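Local coordinates for galactofuranose-binding protein YtfQ (Escherichia coli, PDB 2VK2) that binds alpha- and beta-galactofuranose in the periplasm and serves as the solute-binding component of the YtfQRT-YjfF ABC transporter, at residues N22-E27 / N250-A255; P85-D90 / L100-V105. One frame throughout, in Å; residues are numbered along the deposited sequence.

Contact 1. Residues N22-E27 / N250-A255; sequences NVAKSE and NMAGPA
Val23, Ala24 and Glu27 of helix 15-31 face the N-terminal start of helix 252-265, and their backbones come close: the CA atoms of Ala24 and Ala252 are 5.1 Å apart. This close approach is consistent with the small residues found here. The methyl groups of these two alanines touch, CB to CB, at 3.7 Å, while Gly253 brings its bare CA to 3.9 Å from Glu27 CD. Asn250 CG stands anti to the backbone N (chi1 -166°), and the amide meets both partners from there: OD1 accepts from Gly253 N at 2.8 Å, capping the first turn, and ND2 donates to Glu27 OE2 at 3.0 Å. This second bond is bent (134° at the hydrogen), and ND2 reaches OE2 from above the carboxylate plane, with the amide and carboxylate planes 26° apart. Val23 lays CG1 against the same amide, 3.6 Å from Asn250 OD1. The other carboxylate oxygen, Glu27 OE1, forms a salt bridge with Arg31. The Asn250 amide is thus held by a bond to the start of its own helix and a bent one to helix 15-31, and Glu27, buried but paired with an arginine, is probably kept ionised near a helix N-terminus.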
loop_
_atom_site.group_PDB
_atom_site.type_symbol
_atom_site.label_atom_id
_atom_site.label_comp_id
_atom_site.label_asym_id
_atom_site.label_seq_id
_atom_site.Cartn_x
_atom_site.Cartn_y
_atom_site.Cartn_z
ATOM N N ASN A 22 -10.726 -0.095 9.427
ATOM C CA ASN A 22 -12.172 -0.313 9.529
ATOM C C ASN A 22 -12.539 -1.777 9.325
ATOM O O ASN A 22 -13.332 -2.342 10.079
ATOM C CB ASN A 22 -12.923 0.531 8.491
ATOM C CG ASN A 22 -12.909 2.017 8.806
ATOM O OD1 ASN A 22 -12.692 2.428 9.945
ATOM N ND2 ASN A 22 -13.153 2.833 7.787
ATOM N N VAL A 23 -11.953 -2.390 8.301
ATOM C CA VAL A 23 -12.232 -3.783 7.975
ATOM C C VAL A 23 -11.664 -4.741 9.030
ATOM O O VAL A 23 -12.278 -5.763 9.340
ATOM C CB VAL A 23 -11.706 -4.144 6.574
ATOM C CG1 VAL A 23 -11.865 -5.634 6.297
ATOM C CG2 VAL A 23 -12.439 -3.318 5.521
ATOM N N ALA A 24 -10.503 -4.409 9.594
ATOM C CA ALA A 24 -9.957 -5.194 10.700
ATOM C C ALA A 24 -10.955 -5.236 11.858
ATOM O O ALA A 24 -11.203 -6.290 12.439
ATOM C CB ALA A 24 -8.629 -4.616 11.159
ATOM N N LYS A 25 -11.532 -4.082 12.178
ATOM C CA LYS A 25 -12.520 -3.990 13.248
ATOM C C LYS A 25 -13.782 -4.794 12.941
ATOM O O LYS A 25 -14.239 -5.562 13.785
ATOM C CB LYS A 25 -12.883 -2.533 13.522
ATOM C CG LYS A 25 -11.768 -1.717 14.152
ATOM C CD LYS A 25 -12.180 -0.261 14.263
ATOM C CE LYS A 25 -11.096 0.595 14.884
ATOM N NZ LYS A 25 -11.477 2.036 14.879
ATOM N N SER A 26 -14.340 -4.632 11.743
ATOM C CA SER A 26 -15.572 -5.350 11.388
ATOM C C SER A 26 -15.338 -6.859 11.274
ATOM O O SER A 26 -16.193 -7.652 11.672
ATOM C CB SER A 26 -16.216 -4.787 10.112
ATOM O OG SER A 26 -15.327 -4.790 9.014
ATOM N N GLU A 27 -14.177 -7.256 10.756
ATOM C CA GLU A 27 -13.811 -8.673 10.711
ATOM C C GLU A 27 -13.703 -9.261 12.117
ATOM O O GLU A 27 -14.242 -10.332 12.387
ATOM C CB GLU A 27 -12.495 -8.877 9.956
ATOM C CG GLU A 27 -12.630 -8.804 8.435
ATOM C CD GLU A 27 -13.252 -10.052 7.824
ATOM O OE1 GLU A 27 -13.449 -11.051 8.545
ATOM O OE2 GLU A 27 -13.549 -10.038 6.612
ATOM N N ASN A 250 -9.054 -5.762 2.928
ATOM C CA ASN A 250 -9.251 -6.893 3.829
ATOM C C ASN A 250 -8.001 -7.762 3.958
ATOM O O ASN A 250 -7.946 -8.900 3.483
ATOM C CB ASN A 250 -10.454 -7.733 3.398
ATOM C CG ASN A 250 -10.895 -8.707 4.473
ATOM O OD1 ASN A 250 -10.322 -8.747 5.566
ATOM N ND2 ASN A 250 -11.915 -9.499 4.172
ATOM N N MET A 251 -7.003 -7.199 4.623
ATOM C CA MET A 251 -5.791 -7.923 4.974
ATOM C C MET A 251 -5.981 -8.685 6.279
ATOM O O MET A 251 -5.388 -9.743 6.470
ATOM C CB MET A 251 -4.625 -6.944 5.099
ATOM C CG MET A 251 -4.288 -6.251 3.795
ATOM S SD MET A 251 -3.485 -7.367 2.638
ATOM C CE MET A 251 -3.445 -6.356 1.158
ATOM N N ALA A 252 -6.819 -8.153 7.166
ATOM C CA ALA A 252 -7.041 -8.771 8.475
ATOM C C ALA A 252 -7.829 -10.078 8.386
ATOM O O ALA A 252 -7.567 -11.010 9.149
ATOM C CB ALA A 252 -7.736 -7.793 9.413
ATOM N N GLY A 253 -8.786 -10.149 7.463
ATOM C CA GLY A 253 -9.613 -11.344 7.298
ATOM C C GLY A 253 -8.816 -12.629 7.150
ATOM O O GLY A 253 -8.976 -13.558 7.945
ATOM N N PRO A 254 -7.961 -12.709 6.115
ATOM C CA PRO A 254 -7.099 -13.884 5.961
ATOM C C PRO A 254 -6.183 -14.161 7.163
ATOM O O PRO A 254 -5.884 -15.322 7.446
ATOM C CB PRO A 254 -6.282 -13.558 4.705
ATOM C CG PRO A 254 -7.122 -12.588 3.952
ATOM C CD PRO A 254 -7.793 -11.760 5.000
ATOM N N ALA A 255 -5.750 -13.119 7.869
ATOM C CA ALA A 255 -4.947 -13.308 9.079
ATOM C C ALA A 255 -5.780 -13.936 10.194
ATOM O O ALA A 255 -5.325 -14.866 10.863
ATOM C CB ALA A 255 -4.343 -11.993 9.533
#

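Contact 2. Residues P85-D90 / L100-V105; sequences PVFLLD and LYMTTV. With GZL (beta-D-galactofuranose), chain B.
Leu88 and Tyr101 interlock on one side of a parallel pair, strands 86-89 and 103-106, in the central sheet of a Rossmann-like lobe of this periplasmic binding protein; Tyr101 and Met102 come from the residues leading into strand 103-106. Leu88 CD1 sits over the middle of the Tyr101 ring, 3.8 Å from its centroid and 11° off the normal, a CH-pi contact. The phenol comes under that methyl because Tyr101 CG lies between its backbone N and carbonyl carbon (chi1 63°). Thr104 fills the leucine's flank, Thr104 OG1 3.6 Å from Leu88 CD1. On the sheet's other side the bump is Met102: its CB rests over the rim of the Phe87 ring, 4.1 Å from the centroid, while Thr103 CG2 meets the ring edge. Met102, bent at chi2 and chi3, also sets CG against Pro85 CB at 3.8 Å. Leu88 pairs with Thr104 and Leu89 with Val105, through Leu88 N to Thr103 O, Val105 N to Leu88 O and Asp90 N to Val105 O; Met102 N to Val86 O is an extra bond before them. The Asp90 bond probably helps place that residue, whose OD2 is salt-bridged to Arg17. Galactofuranose O6 donates to Asp90 O at 2.8 Å, and its O5 to Asp90 OD1 at 2.7 Å.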
loop_
_atom_site.group_PDB
_atom_site.type_symbol
_atom_site.label_atom_id
_atom_site.label_comp_id
_atom_site.label_asym_id
_atom_site.label_seq_id
_atom_site.Cartn_x
_atom_site.Cartn_y
_atom_site.Cartn_z
ATOM N N PRO A 85 1.827 -16.008 18.574
ATOM C CA PRO A 85 2.001 -15.997 17.121
ATOM C C PRO A 85 1.851 -14.601 16.524
ATOM O O PRO A 85 1.025 -13.810 16.992
ATOM C CB PRO A 85 0.888 -16.926 16.624
ATOM C CG PRO A 85 -0.138 -16.878 17.687
ATOM C CD PRO A 85 0.622 -16.759 18.968
ATOM N N VAL A 86 2.658 -14.321 15.505
ATOM C CA VAL A 86 2.685 -13.017 14.852
ATOM C C VAL A 86 2.290 -13.161 13.388
ATOM O O VAL A 86 2.762 -14.060 12.690
ATOM C CB VAL A 86 4.083 -12.370 14.954
ATOM C CG1 VAL A 86 4.165 -11.103 14.102
ATOM C CG2 VAL A 86 4.407 -12.061 16.406
ATOM N N PHE A 87 1.405 -12.271 12.941
ATOM C CA PHE A 87 0.942 -12.239 11.560
ATOM C C PHE A 87 1.257 -10.868 10.984
ATOM O O PHE A 87 0.958 -9.852 11.601
ATOM C CB PHE A 87 -0.567 -12.501 11.503
ATOM C CG PHE A 87 -0.975 -13.818 12.107
ATOM C CD1 PHE A 87 -1.289 -14.900 11.297
ATOM C CD2 PHE A 87 -1.032 -13.977 13.484
ATOM C CE1 PHE A 87 -1.655 -16.120 11.853
ATOM C CE2 PHE A 87 -1.396 -15.192 14.042
ATOM C CZ PHE A 87 -1.705 -16.263 13.227
ATOM N N LEU A 88 1.888 -10.848 9.815
ATOM C CA LEU A 88 2.242 -9.595 9.163
ATOM C C LEU A 88 1.175 -9.242 8.135
ATOM O O LEU A 88 0.732 -10.102 7.380
ATOM C CB LEU A 88 3.616 -9.701 8.499
ATOM C CG LEU A 88 4.761 -10.103 9.434
ATOM C CD1 LEU A 88 6.058 -10.209 8.651
ATOM C CD2 LEU A 88 4.905 -9.128 10.594
ATOM N N LEU A 89 0.757 -7.974 8.148
ATOM C CA LEU A 89 -0.288 -7.467 7.204
ATOM C C LEU A 89 0.279 -6.367 6.347
ATOM O O LEU A 89 0.854 -5.438 6.820
ATOM C CB LEU A 89 -1.486 -6.925 8.013
ATOM C CG LEU A 89 -2.474 -7.926 8.654
ATOM C CD1 LEU A 89 -1.856 -8.957 9.624
ATOM C CD2 LEU A 89 -3.572 -7.102 9.336
ATOM N N ASP A 90 0.049 -6.581 5.048
ATOM C CA ASP A 90 0.154 -5.546 3.985
ATOM C C ASP A 90 1.550 -5.002 3.646
ATOM O O ASP A 90 1.749 -4.526 2.573
ATOM C CB ASP A 90 -0.910 -4.428 4.193
ATOM C CG ASP A 90 -0.478 -3.317 5.122
ATOM O OD1 ASP A 90 0.460 -2.617 4.845
ATOM O OD2 ASP A 90 -1.163 -3.093 6.119
ATOM N N LEU A 100 10.176 -16.456 12.587
ATOM C CA LEU A 100 9.840 -15.349 13.489
ATOM C C LEU A 100 8.420 -14.806 13.299
ATOM O O LEU A 100 7.990 -13.940 14.055
ATOM C CB LEU A 100 10.852 -14.207 13.345
ATOM C CG LEU A 100 12.241 -14.483 13.928
ATOM C CD1 LEU A 100 13.200 -13.370 13.550
ATOM C CD2 LEU A 100 12.183 -14.654 15.445
ATOM N N TYR A 101 7.701 -15.298 12.295
ATOM C CA TYR A 101 6.301 -14.923 12.101
ATOM C C TYR A 101 5.569 -16.042 11.377
ATOM O O TYR A 101 6.195 -16.894 10.749
ATOM C CB TYR A 101 6.196 -13.614 11.316
ATOM C CG TYR A 101 6.751 -13.700 9.918
ATOM C CD1 TYR A 101 5.930 -14.040 8.850
ATOM C CD2 TYR A 101 8.096 -13.458 9.663
ATOM C CE1 TYR A 101 6.420 -14.134 7.570
ATOM C CE2 TYR A 101 8.601 -13.544 8.374
ATOM C CZ TYR A 101 7.753 -13.886 7.334
ATOM O OH TYR A 101 8.224 -13.978 6.046
ATOM N N MET A 102 4.242 -16.023 11.455
ATOM C CA MET A 102 3.416 -17.091 10.900
ATOM C C MET A 102 3.257 -16.953 9.392
ATOM O O MET A 102 3.564 -17.873 8.637
ATOM C CB MET A 102 2.035 -17.078 11.557
ATOM C CG MET A 102 2.063 -17.331 13.053
ATOM S SD MET A 102 2.409 -19.049 13.455
ATOM C CE MET A 102 0.780 -19.751 13.211
ATOM N N THR A 103 2.763 -15.796 8.962
ATOM C CA THR A 103 2.545 -15.533 7.550
ATOM C C THR A 103 2.549 -14.035 7.309
ATOM O O THR A 103 2.441 -13.250 8.255
ATOM C CB THR A 103 1.199 -16.129 7.066
ATOM O OG1 THR A 103 1.132 -16.086 5.635
ATOM C CG2 THR A 103 0.015 -15.359 7.642
ATOM N N THR A 104 2.706 -13.658 6.044
ATOM C CA THR A 104 2.478 -12.290 5.595
ATOM C C THR A 104 1.277 -12.304 4.659
ATOM O O THR A 104 1.280 -13.024 3.661
ATOM C CB THR A 104 3.689 -11.718 4.836
ATOM O OG1 THR A 104 4.866 -11.848 5.640
ATOM C CG2 THR A 104 3.476 -10.246 4.501
ATOM N N VAL A 105 0.247 -11.536 5.004
ATOM C CA VAL A 105 -0.895 -11.331 4.119
ATOM C C VAL A 105 -0.638 -10.054 3.339
ATOM O O VAL A 105 -0.479 -8.988 3.928
ATOM C CB VAL A 105 -2.212 -11.198 4.900
ATOM C CG1 VAL A 105 -3.389 -11.069 3.932
ATOM C CG2 VAL A 105 -2.406 -12.390 5.827
HETATM C C6 GZL B . -0.115 -1.518 1.000
HETATM C C5 GZL B . 0.521 -0.617 1.776
HETATM C C4 GZL B . 0.479 0.881 1.541
HETATM C C3 GZL B . -0.546 1.505 0.634
HETATM C C2 GZL B . -1.081 2.570 1.214
HETATM O O6 GZL B . -0.027 -2.830 1.240
HETATM O O5 GZL B . 1.312 -1.051 2.763
HETATM O O4 GZL B . 0.275 1.571 2.782
HETATM O O3 GZL B . -0.781 1.070 -0.599
HETATM C C1 GZL B . -0.579 2.706 2.607
HETATM O O2 GZL B . -1.968 3.432 0.714
HETATM O O1 GZL B . 0.161 3.908 2.788
#

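Both contacts are buried and belong to the same lobe, their centres 14 Å apart, but they join different layers. Contact 2 is within the sheet, where straight backbone bonds and apolar side chains dominate; contact 1 sets a helix against the start of another and the turn before it, with 218 Å² buried against 498 Å² and an amide-carboxylate bond as its polar link. Helix 252-265 connects them directly: Ala255 CB packs 3.9 Å from Leu89 CD1, and Pro254 CB lies 3.9 Å from Val105 CG1. Met251, just before that helix, places CG 3.9 Å from Asp90 CB, beside a sugar-binding residue. Contact 2 reaches the ligand itself, whereas the Asn250 side chain of contact 1 stays about 12 Å away.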